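Local coordinates for cephalosporin acylase (Bacillus halodurans, PDB 2NLZ), which probably acts as an amide-bond-cleaving acylase or transpeptidase of the gamma-glutamyltranspeptidase family, with an N-terminal-nucleophile hydrolase fold, at residues D71-V76 with T417-I422. The protein carries 1 engineered substitution. Sequence-based numbering, arbitrary orientation.
Sequences DAFALV and TYHTII
Phe73 and Ile422 mark the nearest approach of the two backbones, 7.0 Å between their CA atoms, so segment 71-76, on strand 71-78, and the irregular segment 417-422 meet through side chains, with Asp71 and Phe73 reaching across to His419 and Ile421. The imidazole of His419 is engaged at its edge and on one face. Asp71 OD2 lies at the edge, near the ring plane, and accepts a weak hydrogen bond from His419 NE2 at 2.9 Å, bent to 124° at the hydrogen. Asp71 OD1 is held elsewhere, by weak hydrogen bonds from Gly89 N and Gln395 NE2. Phe73 approaches the imidazole over its face: CE2 stands 3.5 Å from His419 ND1, in an edge-to-face pair with centroids 5.0 Å apart and planes at 62°. With CG anti to the carbonyl carbon (chi1 -80°), Phe73 also sets CD2 against Ile421 CG2, at 3.5 Å. Above one face of the same phenyl, displaced toward its rim, lies Ile421 O, while Ile421 CD1 reaches back to within 4.0 Å of Asp71 O. A leucine in place of His419 would probably cost Asp71 OD2 the imidazole N-H and the Phe73 edge its aromatic partner. The contact is buried and ties the loop leading into strand 424-428 to strand 71-78, probably part of the central beta layers of the alpha-beta-beta-alpha sandwich expected for an N-terminal-nucleophile hydrolase. This strand is paired antiparallel with strands 81-87 and 370-376; Ile421 also packs on Ile374 and Ser376 of the latter, and Ile422 turns to helix 444-457.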
# COMPACT_ATOMS: atom_id res chain seq x y z
N ASP D 71 -24.18 33.14 -2.97
CA ASP D 71 -25.47 32.59 -3.41
C ASP D 71 -25.54 31.09 -3.14
O ASP D 71 -24.53 30.49 -2.75
CB ASP D 71 -25.92 33.02 -4.83
CG ASP D 71 -24.82 33.01 -5.84
OD1 ASP D 71 -24.92 33.84 -6.77
OD2 ASP D 71 -23.88 32.21 -5.73
N ALA D 72 -26.73 30.51 -3.30
CA ALA D 72 -26.99 29.12 -2.89
C ALA D 72 -27.83 28.35 -3.90
O ALA D 72 -28.44 28.93 -4.79
CB ALA D 72 -27.67 29.10 -1.53
N PHE D 73 -27.85 27.02 -3.76
CA PHE D 73 -28.70 26.15 -4.58
C PHE D 73 -29.20 24.98 -3.73
O PHE D 73 -28.51 24.54 -2.80
CB PHE D 73 -27.93 25.59 -5.77
CG PHE D 73 -27.80 26.54 -6.93
CD1 PHE D 73 -28.69 26.50 -7.99
CD2 PHE D 73 -26.74 27.45 -7.00
CE1 PHE D 73 -28.55 27.36 -9.07
CE2 PHE D 73 -26.59 28.32 -8.08
CZ PHE D 73 -27.49 28.27 -9.11
N ALA D 74 -30.39 24.47 -4.05
CA ALA D 74 -30.95 23.34 -3.30
C ALA D 74 -31.83 22.42 -4.12
O ALA D 74 -32.60 22.87 -4.97
CB ALA D 74 -31.69 23.81 -2.06
N LEU D 75 -31.68 21.12 -3.86
CA LEU D 75 -32.65 20.13 -4.28
C LEU D 75 -33.26 19.57 -3.01
O LEU D 75 -32.58 18.94 -2.21
CB LEU D 75 -32.02 19.03 -5.13
CG LEU D 75 -31.89 19.30 -6.64
CD1 LEU D 75 -31.22 18.15 -7.37
CD2 LEU D 75 -33.25 19.58 -7.24
N VAL D 76 -34.55 19.84 -2.81
CA VAL D 76 -35.22 19.40 -1.59
C VAL D 76 -36.36 18.42 -1.91
O VAL D 76 -37.21 18.69 -2.75
CB VAL D 76 -35.68 20.61 -0.70
CG1 VAL D 76 -36.18 21.74 -1.55
CG2 VAL D 76 -36.74 20.19 0.29
N THR D 417 -24.98 34.18 -14.23
CA THR D 417 -23.96 33.47 -15.00
C THR D 417 -23.98 31.95 -14.82
O THR D 417 -24.59 31.43 -13.89
CB THR D 417 -22.54 33.95 -14.65
OG1 THR D 417 -21.59 33.18 -15.39
CG2 THR D 417 -22.28 33.81 -13.16
N TYR D 418 -23.30 31.27 -15.75
CA TYR D 418 -22.84 29.90 -15.59
C TYR D 418 -22.33 29.75 -14.17
O TYR D 418 -21.41 30.46 -13.75
CB TYR D 418 -21.71 29.64 -16.60
CG TYR D 418 -21.10 28.26 -16.58
CD1 TYR D 418 -20.06 27.94 -15.73
CD2 TYR D 418 -21.55 27.27 -17.46
CE1 TYR D 418 -19.50 26.67 -15.71
CE2 TYR D 418 -20.99 26.00 -17.46
CZ TYR D 418 -19.96 25.71 -16.59
OH TYR D 418 -19.40 24.45 -16.58
N HIS D 419 -22.93 28.82 -13.44
CA HIS D 419 -22.67 28.64 -12.01
C HIS D 419 -22.08 27.27 -11.74
O HIS D 419 -22.58 26.28 -12.25
CB HIS D 419 -23.97 28.82 -11.22
CG HIS D 419 -23.80 29.63 -9.97
ND1 HIS D 419 -23.27 29.11 -8.81
CD2 HIS D 419 -24.10 30.92 -9.70
CE1 HIS D 419 -23.25 30.04 -7.88
NE2 HIS D 419 -23.75 31.15 -8.39
N THR D 420 -21.02 27.22 -10.93
CA THR D 420 -20.29 25.97 -10.69
C THR D 420 -20.87 25.09 -9.59
O THR D 420 -20.74 23.87 -9.62
CB THR D 420 -18.81 26.23 -10.35
OG1 THR D 420 -18.73 27.13 -9.23
CG2 THR D 420 -18.09 26.80 -11.57
N ILE D 421 -21.47 25.75 -8.60
CA ILE D 421 -22.19 25.13 -7.51
C ILE D 421 -23.33 24.24 -8.01
O ILE D 421 -24.26 24.72 -8.67
CB ILE D 421 -22.80 26.22 -6.68
CG1 ILE D 421 -21.79 26.82 -5.72
CG2 ILE D 421 -23.96 25.73 -5.85
CD1 ILE D 421 -22.50 27.85 -4.89
N ILE D 422 -23.26 22.95 -7.70
CA ILE D 422 -24.30 22.02 -8.13
C ILE D 422 -24.68 20.97 -7.07
O ILE D 422 -23.88 20.10 -6.72
CB ILE D 422 -23.96 21.33 -9.51
CG1 ILE D 422 -22.66 20.50 -9.45
CG2 ILE D 422 -23.89 22.37 -10.64
CD1 ILE D 422 -22.47 19.56 -10.63